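Local coordinates for gentamicin resistance protein (Enterococcus gallinarum, PDB 6CTZ) that probably confers gentamicin and kanamycin resistance by transferring phosphate from a guanine nucleotide to the 2''-hydroxyl of aminoglycosides, at residues Ile145-Val156 with Phe264-Leu274; Gly191-Leu199 with Val228-Glu236. The protein carries 2 engineered substitutions. All blocks are in the same frame, centred on the assembly; numbering follows the deposited sequence.

Contact 1 of 2, residues Ile145-Val156 with Phe264-Leu274. With KAN (kanamycin a), chain E.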
loop_
_atom_site.group_PDB
_atom_site.type_symbol
_atom_site.label_atom_id
_atom_site.label_comp_id
_atom_site.label_asym_id
_atom_site.label_seq_id
_atom_site.Cartn_x
_atom_site.Cartn_y
_atom_site.Cartn_z
ATOM N N ILE A 145 14.485 -5.611 -6.148
ATOM C CA ILE A 145 15.359 -4.463 -5.935
ATOM C C ILE A 145 16.545 -4.499 -6.893
ATOM O O ILE A 145 17.024 -3.449 -7.342
ATOM C CB ILE A 145 15.753 -4.395 -4.449
ATOM C CG1 ILE A 145 14.516 -4.036 -3.618
ATOM C CG2 ILE A 145 16.908 -3.407 -4.218
ATOM C CD1 ILE A 145 14.638 -4.327 -2.129
ATOM N N LEU A 146 17.019 -5.694 -7.248
ATOM C CA LEU A 146 18.055 -5.802 -8.270
ATOM C C LEU A 146 17.574 -5.221 -9.596
ATOM O O LEU A 146 18.276 -4.424 -10.229
ATOM C CB LEU A 146 18.469 -7.262 -8.433
ATOM C CG LEU A 146 19.495 -7.554 -9.526
ATOM C CD1 LEU A 146 20.803 -6.841 -9.233
ATOM C CD2 LEU A 146 19.712 -9.053 -9.665
ATOM N N LEU A 147 16.369 -5.606 -10.026
ATOM C CA LEU A 147 15.809 -5.055 -11.256
ATOM C C LEU A 147 15.636 -3.544 -11.155
ATOM O O LEU A 147 15.880 -2.816 -12.126
ATOM C CB LEU A 147 14.472 -5.726 -11.565
ATOM C CG LEU A 147 14.554 -7.212 -11.907
ATOM C CD1 LEU A 147 13.164 -7.804 -12.046
ATOM C CD2 LEU A 147 15.355 -7.408 -13.180
ATOM N N LEU A 148 15.215 -3.058 -9.985
ATOM C CA LEU A 148 15.087 -1.619 -9.786
ATOM C C LEU A 148 16.425 -0.916 -9.958
ATOM O O LEU A 148 16.503 0.121 -10.619
ATOM C CB LEU A 148 14.504 -1.330 -8.405
ATOM C CG LEU A 148 14.278 0.141 -8.063
ATOM C CD1 LEU A 148 13.195 0.719 -8.952
ATOM C CD2 LEU A 148 13.898 0.297 -6.601
ATOM N N SER A 149 17.494 -1.474 -9.386
ATOM C CA SER A 149 18.795 -0.818 -9.485
ATOM C C SER A 149 19.261 -0.706 -10.932
ATOM O O SER A 149 19.946 0.257 -11.289
ATOM C CB SER A 149 19.830 -1.548 -8.631
ATOM O OG SER A 149 20.205 -2.777 -9.225
ATOM N N GLU A 150 18.890 -1.669 -11.778
ATOM C CA GLU A 150 19.226 -1.568 -13.195
ATOM C C GLU A 150 18.429 -0.460 -13.875
ATOM O O GLU A 150 18.961 0.262 -14.728
ATOM C CB GLU A 150 18.996 -2.914 -13.883
ATOM C CG GLU A 150 19.810 -4.052 -13.286
ATOM C CD GLU A 150 19.424 -5.409 -13.846
ATOM O OE1 GLU A 150 18.548 -5.461 -14.736
ATOM O OE2 GLU A 150 19.994 -6.425 -13.391
ATOM N N ALA A 151 17.164 -0.303 -13.541
ATOM C CA ALA A 151 16.358 0.726 -14.117
ATOM C C ALA A 151 16.810 2.097 -13.715
ATOM O O ALA A 151 16.714 3.021 -14.463
ATOM C CB ALA A 151 14.902 0.523 -13.752
ATOM N N VAL A 152 17.309 2.235 -12.515
ATOM C CA VAL A 152 17.748 3.498 -12.009
ATOM C C VAL A 152 19.006 3.948 -12.755
ATOM O O VAL A 152 19.167 5.081 -13.086
ATOM C CB VAL A 152 17.907 3.424 -10.473
ATOM C CG1 VAL A 152 18.277 4.744 -9.855
ATOM C CG2 VAL A 152 16.597 3.026 -9.909
ATOM N N GLU A 153 19.869 3.002 -13.033
ATOM C CA GLU A 153 21.100 3.283 -13.723
ATOM C C GLU A 153 20.842 3.867 -15.087
ATOM O O GLU A 153 21.446 4.788 -15.497
ATOM C CB GLU A 153 21.840 2.004 -13.918
ATOM C CG GLU A 153 23.132 2.190 -14.669
ATOM C CD GLU A 153 24.351 1.784 -13.868
ATOM O OE1 GLU A 153 24.347 0.752 -13.193
ATOM O OE2 GLU A 153 25.322 2.520 -13.905
ATOM N N ASP A 154 19.892 3.275 -15.752
ATOM C CA ASP A 154 19.467 3.635 -17.071
ATOM C C ASP A 154 18.611 4.890 -17.214
ATOM O O ASP A 154 18.834 5.723 -18.062
ATOM C CB ASP A 154 18.596 2.473 -17.500
ATOM C CG ASP A 154 18.248 2.538 -18.887
ATOM O OD1 ASP A 154 19.155 2.795 -19.648
ATOM O OD2 ASP A 154 17.068 2.348 -19.242
ATOM N N GLN A 155 17.609 5.011 -16.368
ATOM C CA GLN A 155 16.630 6.077 -16.524
ATOM C C GLN A 155 16.798 7.222 -15.537
ATOM O O GLN A 155 16.363 8.340 -15.831
ATOM C CB GLN A 155 15.216 5.511 -16.367
ATOM C CG GLN A 155 14.954 4.278 -17.210
ATOM C CD GLN A 155 13.536 3.784 -17.061
ATOM O OE1 GLN A 155 12.583 4.553 -17.195
ATOM N NE2 GLN A 155 13.385 2.497 -16.773
ATOM N N VAL A 156 17.403 6.985 -14.382
ATOM C CA VAL A 156 17.436 7.960 -13.303
ATOM C C VAL A 156 18.809 8.602 -13.159
ATOM O O VAL A 156 18.915 9.823 -13.030
ATOM C CB VAL A 156 16.953 7.341 -11.974
ATOM C CG1 VAL A 156 17.214 8.293 -10.819
ATOM C CG2 VAL A 156 15.465 6.978 -12.064
ATOM N N PHE A 264 14.304 3.156 -1.810
ATOM C CA PHE A 264 13.904 2.514 -3.055
ATOM C C PHE A 264 12.510 2.960 -3.476
ATOM O O PHE A 264 12.238 3.088 -4.677
ATOM C CB PHE A 264 13.990 0.993 -2.915
ATOM C CG PHE A 264 15.339 0.505 -2.438
ATOM C CD1 PHE A 264 16.500 1.221 -2.717
ATOM C CD2 PHE A 264 15.441 -0.659 -1.693
ATOM C CE1 PHE A 264 17.737 0.777 -2.263
ATOM C CE2 PHE A 264 16.671 -1.100 -1.229
ATOM C CZ PHE A 264 17.819 -0.387 -1.523
ATOM N N ASP A 265 11.631 3.233 -2.508
ATOM C CA ASP A 265 10.319 3.782 -2.838
ATOM C C ASP A 265 10.436 5.143 -3.517
ATOM O O ASP A 265 9.705 5.428 -4.473
ATOM C CB ASP A 265 9.451 3.882 -1.585
ATOM C CG ASP A 265 8.080 4.448 -1.883
ATOM O OD1 ASP A 265 7.333 3.819 -2.659
ATOM O OD2 ASP A 265 7.745 5.529 -1.357
ATOM N N GLN A 266 11.352 5.990 -3.064
ATOM C CA GLN A 266 11.542 7.287 -3.675
ATOM C C GLN A 266 12.018 7.117 -5.120
ATOM O O GLN A 266 11.567 7.812 -5.967
ATOM C CB GLN A 266 12.454 8.176 -2.855
ATOM C CG GLN A 266 12.003 8.491 -1.454
ATOM C CD GLN A 266 10.571 8.980 -1.344
ATOM O OE1 GLN A 266 9.680 8.366 -1.818
ATOM N NE2 GLN A 266 10.372 10.028 -0.711
ATOM N N VAL A 267 12.894 6.174 -5.391
ATOM C CA VAL A 267 13.348 5.878 -6.743
ATOM C C VAL A 267 12.165 5.417 -7.568
ATOM O O VAL A 267 11.991 5.863 -8.667
ATOM C CB VAL A 267 14.404 4.751 -6.720
ATOM C CG1 VAL A 267 14.659 4.156 -8.073
ATOM C CG2 VAL A 267 15.656 5.271 -6.126
ATOM N N SER A 268 11.355 4.531 -7.036
ATOM C CA SER A 268 10.204 4.023 -7.715
ATOM C C SER A 268 9.219 5.126 -8.067
ATOM O O SER A 268 8.659 5.110 -9.117
ATOM C CB SER A 268 9.481 2.999 -6.874
ATOM O OG SER A 268 10.178 1.805 -6.799
ATOM N N TYR A 269 9.032 6.057 -7.168
ATOM C CA TYR A 269 8.134 7.181 -7.399
ATOM C C TYR A 269 8.622 8.034 -8.560
ATOM O O TYR A 269 7.833 8.429 -9.424
ATOM C CB TYR A 269 8.036 8.007 -6.120
ATOM C CG TYR A 269 7.028 9.129 -6.177
ATOM C CD1 TYR A 269 5.664 8.864 -6.223
ATOM C CD2 TYR A 269 7.439 10.454 -6.158
ATOM C CE1 TYR A 269 4.738 9.886 -6.263
ATOM C CE2 TYR A 269 6.516 11.487 -6.195
ATOM C CZ TYR A 269 5.168 11.199 -6.249
ATOM O OH TYR A 269 4.252 12.226 -6.285
ATOM N N LEU A 270 9.926 8.315 -8.605
ATOM C CA LEU A 270 10.489 9.045 -9.734
ATOM C C LEU A 270 10.321 8.270 -11.036
ATOM O O LEU A 270 9.984 8.852 -12.071
ATOM C CB LEU A 270 11.961 9.354 -9.471
ATOM C CG LEU A 270 12.710 10.025 -10.620
ATOM C CD1 LEU A 270 11.999 11.304 -11.042
ATOM C CD2 LEU A 270 14.132 10.305 -10.196
ATOM N N LEU A 271 10.547 6.951 -11.006
ATOM C CA LEU A 271 10.398 6.156 -12.224
ATOM C C LEU A 271 8.974 6.217 -12.763
ATOM O O LEU A 271 8.764 6.219 -13.983
ATOM C CB LEU A 271 10.818 4.712 -11.965
ATOM C CG LEU A 271 12.322 4.463 -12.036
ATOM C CD1 LEU A 271 12.636 3.074 -11.535
ATOM C CD2 LEU A 271 12.811 4.642 -13.465
ATOM N N GLU A 272 7.982 6.261 -11.872
ATOM C CA GLU A 272 6.599 6.412 -12.313
ATOM C C GLU A 272 6.387 7.753 -13.003
ATOM O O GLU A 272 5.673 7.834 -14.010
ATOM C CB GLU A 272 5.649 6.267 -11.125
ATOM C CG GLU A 272 5.583 4.869 -10.540
ATOM C CD GLU A 272 4.695 3.932 -11.338
ATOM O OE1 GLU A 272 4.741 2.711 -11.072
ATOM O OE2 GLU A 272 3.947 4.409 -12.220
ATOM N N GLY A 273 7.001 8.817 -12.479
ATOM C CA GLY A 273 6.903 10.109 -13.136
ATOM C C GLY A 273 7.587 10.126 -14.490
ATOM O O GLY A 273 7.090 10.740 -15.439
ATOM N N LEU A 274 8.732 9.450 -14.599
ATOM C CA LEU A 274 9.410 9.345 -15.888
ATOM C C LEU A 274 8.566 8.566 -16.889
ATOM O O LEU A 274 8.476 8.944 -18.063
ATOM C CB LEU A 274 10.775 8.685 -15.696
ATOM C CG LEU A 274 11.827 9.543 -14.993
ATOM C CD1 LEU A 274 12.982 8.684 -14.505
ATOM C CD2 LEU A 274 12.330 10.628 -15.924
HETATM C C1 KAN E . 4.863 9.019 -2.691
HETATM C C2 KAN E . 6.290 9.500 -2.425
HETATM C C3 KAN E . 6.286 10.479 -1.270
HETATM C C4 KAN E . 5.373 11.633 -1.655
HETATM C C5 KAN E . 3.962 11.138 -1.960
HETATM C C6 KAN E . 3.057 12.272 -2.433
HETATM C C7 KAN E . 1.843 5.012 -0.985
HETATM C C8 KAN E . 2.062 5.421 -2.440
HETATM C C9 KAN E . 3.300 6.316 -2.554
HETATM C C10 KAN E . 3.201 7.541 -1.644
HETATM C C11 KAN E . 2.916 7.115 -0.202
HETATM C C12 KAN E . 1.666 6.248 -0.113
HETATM C C13 KAN E . 1.967 4.256 -4.570
HETATM C C14 KAN E . 1.343 2.955 -5.050
HETATM C C15 KAN E . 2.316 1.808 -4.759
HETATM C C16 KAN E . 3.661 2.100 -5.416
HETATM C C17 KAN E . 4.167 3.458 -4.969
HETATM C C18 KAN E . 5.441 3.801 -5.725
HETATM N N1 KAN E . 1.757 11.712 -2.754
HETATM N N2 KAN E . 2.758 8.274 0.671
HETATM N N3 KAN E . 0.674 4.138 -0.895
HETATM N N4 KAN E . 1.813 0.521 -5.223
HETATM O O5 KAN E . 3.942 10.087 -2.933
HETATM O O6 KAN E . 7.107 8.370 -2.106
HETATM O O7 KAN E . 7.606 10.969 -1.012
HETATM O O8 KAN E . 5.329 12.567 -0.575
HETATM O O9 KAN E . 4.450 8.232 -1.570
HETATM O O10 KAN E . 3.425 6.774 -3.910
HETATM O O11 KAN E . 2.223 4.195 -3.167
HETATM O O12 KAN E . 3.199 4.453 -5.257
HETATM O O13 KAN E . 0.086 2.793 -4.389
HETATM O O14 KAN E . 4.652 1.122 -5.056
HETATM O O15 KAN E . 5.914 5.080 -5.293
#
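Leu-148 of helix 141-155 is a knob in a hole on helix 251-276, formed by Phe-264, Val-267, Ser-268 and Leu-271. This is knobs-into-holes packing in the helical lobe of the kinase-like phosphotransferase fold. The axes of segments 145-155 and 264-274 approach to 10.7 Å, with 52° between their directions. The CB of Leu-148 points at the partner helix. With CG anti to the backbone N (chi1 -179°), the branch reaches into the hole, and CG lies 4.0 Å from Val-267 CG1. Beyond it the methyls part. CD1 meets Leu-271 CD1 at 3.5 Å and also touches Val-267 CG1 and Ser-268 OG. CD2 turns to the other end of the hole and rests 3.8 Å from Phe-264 CB. In turn, Leu-271 is a knob among Leu-148, Ala-151, Val-152 and Gln-155. Ile-145 crosses the Phe-264 side chain at about a right angle, and its CG2 makes a CH-pi contact over one ring face, 4.1 Å from the centroid. Phe-172 of helix 162-176 stacks with the same ring. At the far end, Val-156 CG1 and Leu-270 CD2 meet tip to tip. Helix 251-276 also reaches kanamycin, away from this interface. The Tyr-269 ring lies under the sugar, with KAN C2 3.8 Å above its centre. Gln-266 NE2 donates to KAN O7 at 2.9 Å, with an N-H...O angle of 161°.

Contact 2 of 2, residues Gly191-Leu199 with Val228-Glu236; sequences GDLSPDHFL and VYLLEDCGE. With MG (magnesium ion), chain C; KAN (kanamycin a), chain E; GDP (guanosine-5'-diphosphate), chain B.
Tyr-229 packs against Ser-194 CB through its own CB, at 3.5 Å. Asp-192 OD1 comes obliquely to the Tyr-229 ring, 3.4 Å from CE2, with the carboxylate turned 78° from the ring. Most of segment 191-199 is the catalytic loop of the kinase-like fold, leading into strand 198-200, and helix 228-234 forms the wall beside it. Packing continues along this helix, where Pro-195 CD meets Asp-233 CB. The apolar pairs are Pro-195 CG with Cys-234 SG, and Leu-230 CD2 at the edge of the Phe-198 ring, 3.7 Å from CZ. Water 2 bridges the segments: it donates to Leu-193 O and accepts from Leu-230 N. Within the loop, Asp-192 O accepts hydrogen bonds from Ser-194 N and His-197 ND1. It lies in the plane of the His-197 ring, which helps hold the imidazole with NE2 on magnesium at 2.2 Å. Asp-214, GDP phosphate oxygens and waters 3 and 4 complete the site. Kanamycin is held by both segments. KAN N3 donates to Asp-192 OD1 and Ser-194 OG, each at 2.8 Å. KAN N2 donates to Asp-233 OD2 at 2.7 Å. One face of the Tyr-229 ring carries KAN C7, and Val-228 CG1 lies over the opposite face. KAN O13, the 2''-hydroxyl, donates to Asp-192 OD2 at 2.7 Å. The two carboxylates probably suit the drug's likely protonated amines, and the grip on O13 is consistent with the enzyme's 2'' specificity.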
loop_
_atom_site.group_PDB
_atom_site.type_symbol
_atom_site.label_atom_id
_atom_site.label_comp_id
_atom_site.label_asym_id
_atom_site.label_seq_id
_atom_site.Cartn_x
_atom_site.Cartn_y
_atom_site.Cartn_z
ATOM N N GLY A 191 1.243 -4.894 1.294
ATOM C CA GLY A 191 2.004 -4.406 0.170
ATOM C C GLY A 191 1.885 -2.928 -0.128
ATOM O O GLY A 191 2.693 -2.413 -0.908
ATOM N N ASP A 192 0.917 -2.232 0.453
ATOM C CA ASP A 192 0.762 -0.801 0.219
ATOM C C ASP A 192 0.160 -0.172 1.475
ATOM O O ASP A 192 -0.867 0.510 1.437
ATOM C CB ASP A 192 -0.087 -0.565 -1.032
ATOM C CG ASP A 192 0.081 0.822 -1.618
ATOM O OD1 ASP A 192 1.141 1.460 -1.422
ATOM O OD2 ASP A 192 -0.856 1.269 -2.311
ATOM N N LEU A 193 0.794 -0.425 2.625
ATOM C CA LEU A 193 0.154 -0.192 3.921
ATOM C C LEU A 193 0.449 1.227 4.414
ATOM O O LEU A 193 1.204 1.461 5.354
ATOM C CB LEU A 193 0.581 -1.263 4.916
ATOM C CG LEU A 193 -0.225 -1.336 6.212
ATOM C CD1 LEU A 193 -1.676 -1.721 5.934
ATOM C CD2 LEU A 193 0.390 -2.351 7.154
ATOM N N SER A 194 -0.184 2.180 3.749
ATOM C CA SER A 194 -0.028 3.597 4.012
ATOM C C SER A 194 -1.302 4.157 4.623
ATOM O O SER A 194 -2.388 3.589 4.449
ATOM C CB SER A 194 0.296 4.345 2.711
ATOM O OG SER A 194 -0.520 3.911 1.634
ATOM N N PRO A 195 -1.212 5.292 5.331
ATOM C CA PRO A 195 -2.361 5.771 6.119
ATOM C C PRO A 195 -3.502 6.331 5.283
ATOM O O PRO A 195 -4.593 6.547 5.838
ATOM C CB PRO A 195 -1.741 6.818 7.061
ATOM C CG PRO A 195 -0.471 7.234 6.378
ATOM C CD PRO A 195 0.036 5.975 5.728
ATOM N N ASP A 196 -3.305 6.533 3.975
ATOM C CA ASP A 196 -4.427 6.811 3.080
ATOM C C ASP A 196 -5.353 5.607 2.923
ATOM O O ASP A 196 -6.409 5.725 2.290
ATOM C CB ASP A 196 -3.940 7.328 1.713
ATOM C CG ASP A 196 -3.175 6.288 0.927
ATOM O OD1 ASP A 196 -2.595 5.389 1.548
ATOM O OD2 ASP A 196 -3.167 6.359 -0.323
ATOM N N HIS A 197 -4.989 4.464 3.507
ATOM C CA HIS A 197 -5.791 3.252 3.494
ATOM C C HIS A 197 -6.296 2.873 4.876
ATOM O O HIS A 197 -6.911 1.816 5.019
ATOM C CB HIS A 197 -4.978 2.084 2.930
ATOM C CG HIS A 197 -4.579 2.264 1.507
ATOM N ND1 HIS A 197 -3.395 1.772 0.999
ATOM C CD2 HIS A 197 -5.217 2.855 0.470
ATOM C CE1 HIS A 197 -3.322 2.054 -0.289
ATOM N NE2 HIS A 197 -4.415 2.712 -0.635
ATOM N N PHE A 198 -6.047 3.696 5.898
ATOM C CA PHE A 198 -6.487 3.402 7.260
ATOM C C PHE A 198 -7.795 4.139 7.506
ATOM O O PHE A 198 -7.842 5.372 7.429
ATOM C CB PHE A 198 -5.487 3.873 8.322
ATOM C CG PHE A 198 -4.094 3.301 8.203
ATOM C CD1 PHE A 198 -3.793 2.261 7.336
ATOM C CD2 PHE A 198 -3.082 3.813 9.002
ATOM C CE1 PHE A 198 -2.496 1.771 7.246
ATOM C CE2 PHE A 198 -1.781 3.330 8.912
ATOM C CZ PHE A 198 -1.497 2.304 8.037
ATOM N N LEU A 199 -8.847 3.394 7.807
ATOM C CA LEU A 199 -10.124 3.984 8.183
ATOM C C LEU A 199 -10.238 3.975 9.700
ATOM O O LEU A 199 -9.946 2.960 10.340
ATOM C CB LEU A 199 -11.286 3.204 7.561
ATOM C CG LEU A 199 -11.627 3.445 6.085
ATOM C CD1 LEU A 199 -12.183 4.864 5.859
ATOM C CD2 LEU A 199 -10.462 3.093 5.160
ATOM N N VAL A 228 7.124 0.096 5.340
ATOM C CA VAL A 228 7.733 1.160 4.531
ATOM C C VAL A 228 6.964 2.473 4.632
ATOM O O VAL A 228 7.572 3.537 4.807
ATOM C CB VAL A 228 7.978 0.718 3.074
ATOM C CG1 VAL A 228 6.687 0.440 2.328
ATOM C CG2 VAL A 228 8.793 1.782 2.331
ATOM N N TYR A 229 5.629 2.427 4.511
ATOM C CA TYR A 229 4.846 3.658 4.568
ATOM C C TYR A 229 4.491 4.074 5.982
ATOM O O TYR A 229 4.207 5.255 6.215
ATOM C CB TYR A 229 3.612 3.594 3.654
ATOM C CG TYR A 229 4.019 3.302 2.229
ATOM C CD1 TYR A 229 4.808 4.197 1.514
ATOM C CD2 TYR A 229 3.641 2.117 1.606
ATOM C CE1 TYR A 229 5.223 3.915 0.226
ATOM C CE2 TYR A 229 4.049 1.830 0.314
ATOM C CZ TYR A 229 4.845 2.732 -0.368
ATOM O OH TYR A 229 5.252 2.451 -1.647
ATOM N N LEU A 230 4.542 3.152 6.945
ATOM C CA LEU A 230 4.536 3.589 8.334
ATOM C C LEU A 230 5.722 4.513 8.594
ATOM O O LEU A 230 5.579 5.578 9.207
ATOM C CB LEU A 230 4.550 2.380 9.278
ATOM C CG LEU A 230 3.317 1.475 9.204
ATOM C CD1 LEU A 230 3.362 0.416 10.299
ATOM C CD2 LEU A 230 2.012 2.259 9.240
ATOM N N LEU A 231 6.906 4.128 8.119
ATOM C CA LEU A 231 8.077 4.966 8.336
ATOM C C LEU A 231 7.979 6.260 7.532
ATOM O O LEU A 231 8.185 7.357 8.068
ATOM C CB LEU A 231 9.346 4.190 7.986
ATOM C CG LEU A 231 10.667 4.924 8.270
ATOM C CD1 LEU A 231 10.741 5.397 9.719
ATOM C CD2 LEU A 231 11.874 4.053 7.934
ATOM N N GLU A 232 7.634 6.152 6.250
ATOM C CA GLU A 232 7.623 7.320 5.375
ATOM C C GLU A 232 6.528 8.306 5.771
ATOM O O GLU A 232 6.756 9.526 5.784
ATOM C CB GLU A 232 7.444 6.842 3.929
ATOM C CG GLU A 232 7.595 7.875 2.838
ATOM C CD GLU A 232 7.469 7.247 1.457
ATOM O OE1 GLU A 232 8.248 6.313 1.135
ATOM O OE2 GLU A 232 6.575 7.673 0.703
ATOM N N ASP A 233 5.334 7.800 6.110
ATOM C CA ASP A 233 4.151 8.639 6.269
ATOM C C ASP A 233 3.687 8.811 7.704
ATOM O O ASP A 233 2.990 9.785 7.995
ATOM C CB ASP A 233 2.984 8.063 5.463
ATOM C CG ASP A 233 3.183 8.190 3.984
ATOM O OD1 ASP A 233 3.982 9.046 3.545
ATOM O OD2 ASP A 233 2.510 7.444 3.257
ATOM N N CYS A 234 4.023 7.892 8.601
ATOM C CA CYS A 234 3.653 8.036 9.998
ATOM C C CYS A 234 4.820 8.415 10.894
ATOM O O CYS A 234 4.589 8.875 12.015
ATOM C CB CYS A 234 2.992 6.749 10.520
ATOM S SG CYS A 234 1.551 6.238 9.554
ATOM N N GLY A 235 6.053 8.243 10.432
ATOM C CA GLY A 235 7.211 8.677 11.187
ATOM C C GLY A 235 7.863 7.543 11.965
ATOM O O GLY A 235 7.258 6.507 12.251
ATOM N N GLU A 236 9.129 7.769 12.328
ATOM C CA GLU A 236 9.926 6.729 12.971
ATOM C C GLU A 236 9.411 6.386 14.363
ATOM O O GLU A 236 9.411 5.213 14.756
ATOM C CB GLU A 236 11.390 7.158 13.030
ATOM C CG GLU A 236 12.267 6.110 13.683
ATOM C CD GLU A 236 13.748 6.432 13.628
ATOM O OE1 GLU A 236 14.162 7.302 12.828
ATOM O OE2 GLU A 236 14.499 5.800 14.395
HETATM MG MG MG C . -4.743 2.939 -2.789
HETATM C C1 KAN E . 4.863 9.019 -2.691
HETATM C C2 KAN E . 6.290 9.500 -2.425
HETATM C C3 KAN E . 6.286 10.479 -1.270
HETATM C C4 KAN E . 5.373 11.633 -1.655
HETATM C C5 KAN E . 3.962 11.138 -1.960
HETATM C C6 KAN E . 3.057 12.272 -2.433
HETATM C C7 KAN E . 1.843 5.012 -0.985
HETATM C C8 KAN E . 2.062 5.421 -2.440
HETATM C C9 KAN E . 3.300 6.316 -2.554
HETATM C C10 KAN E . 3.201 7.541 -1.644
HETATM C C11 KAN E . 2.916 7.115 -0.202
HETATM C C12 KAN E . 1.666 6.248 -0.113
HETATM C C13 KAN E . 1.967 4.256 -4.570
HETATM C C14 KAN E . 1.343 2.955 -5.050
HETATM C C15 KAN E . 2.316 1.808 -4.759
HETATM C C16 KAN E . 3.661 2.100 -5.416
HETATM C C17 KAN E . 4.167 3.458 -4.969
HETATM C C18 KAN E . 5.441 3.801 -5.725
HETATM N N1 KAN E . 1.757 11.712 -2.754
HETATM N N2 KAN E . 2.758 8.274 0.671
HETATM N N3 KAN E . 0.674 4.138 -0.895
HETATM N N4 KAN E . 1.813 0.521 -5.223
HETATM O O5 KAN E . 3.942 10.087 -2.933
HETATM O O6 KAN E . 7.107 8.370 -2.106
HETATM O O7 KAN E . 7.606 10.969 -1.012
HETATM O O8 KAN E . 5.329 12.567 -0.575
HETATM O O9 KAN E . 4.450 8.232 -1.570
HETATM O O10 KAN E . 3.425 6.774 -3.910
HETATM O O11 KAN E . 2.223 4.195 -3.167
HETATM O O12 KAN E . 3.199 4.453 -5.257
HETATM O O13 KAN E . 0.086 2.793 -4.389
HETATM O O14 KAN E . 4.652 1.122 -5.056
HETATM O O15 KAN E . 5.914 5.080 -5.293
HETATM P PB GDP B . -5.666 2.375 -5.812
HETATM O O1B GDP B . -5.448 0.882 -5.849
HETATM O O2B GDP B . -4.750 3.063 -4.820
HETATM O O3B GDP B . -5.647 2.988 -7.194
HETATM O O3A GDP B . -7.191 2.561 -5.304
HETATM P PA GDP B . -7.794 2.392 -3.810
HETATM O O1A GDP B . -8.345 1.011 -3.613
HETATM O O2A GDP B . -6.762 2.817 -2.779
HETATM O "O5'" GDP B . -9.056 3.410 -3.882
HETATM C "C5'" GDP B . -8.827 4.764 -4.250
HETATM C "C4'" GDP B . -9.278 5.661 -3.122
HETATM O "O4'" GDP B . -10.696 5.559 -2.992
HETATM C "C3'" GDP B . -8.744 5.288 -1.749
HETATM O "O3'" GDP B . -7.409 5.752 -1.526
HETATM C "C2'" GDP B . -9.737 6.006 -0.869
HETATM O "O2'" GDP B . -9.467 7.411 -0.854
HETATM C "C1'" GDP B . -11.035 5.807 -1.634
HETATM N N9 GDP B . -11.744 4.616 -1.127
HETATM C C8 GDP B . -11.773 3.374 -1.663
HETATM N N7 GDP B . -12.546 2.565 -0.892
HETATM C C5 GDP B . -13.013 3.302 0.134
HETATM C C6 GDP B . -13.860 3.083 1.313
HETATM O O6 GDP B . -14.366 1.966 1.535
HETATM N N1 GDP B . -14.077 4.137 2.114
HETATM C C2 GDP B . -13.549 5.362 1.899
HETATM N N2 GDP B . -13.835 6.365 2.751
HETATM N N3 GDP B . -12.753 5.637 0.842
HETATM C C4 GDP B . -12.482 4.650 -0.039
HETATM O O HOH W 1 3.371 -0.248 -2.351
HETATM O O HOH W 2 3.740 0.523 5.419
HETATM O O HOH W 3 -4.786 4.964 -2.445
HETATM O O HOH W 4 -2.656 3.087 -2.994
#

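How the contacts relate
Contact 2 is nested in the chain loop closed by contact 1, and their centres lie about 21 Å apart. Both touch kanamycin, and helix 251-276 brings them together. Asp-265 OD1 probably hydrogen-bonds Tyr-229 OH at 2.7 Å. Asp-265 OD2 lies 2.7 Å from Glu-232 OE1, close enough that a shared proton is plausible. Gln-266 OE1 and Glu-232 OE2 both lie close to KAN O6, at 2.6 Å and 2.9 Å. Contact 1 packs the back of a helix whose other side lines the drug pocket. Contact 2 spans from drug to nucleotide, where KAN O13 is 5.9 Å from GDP PB.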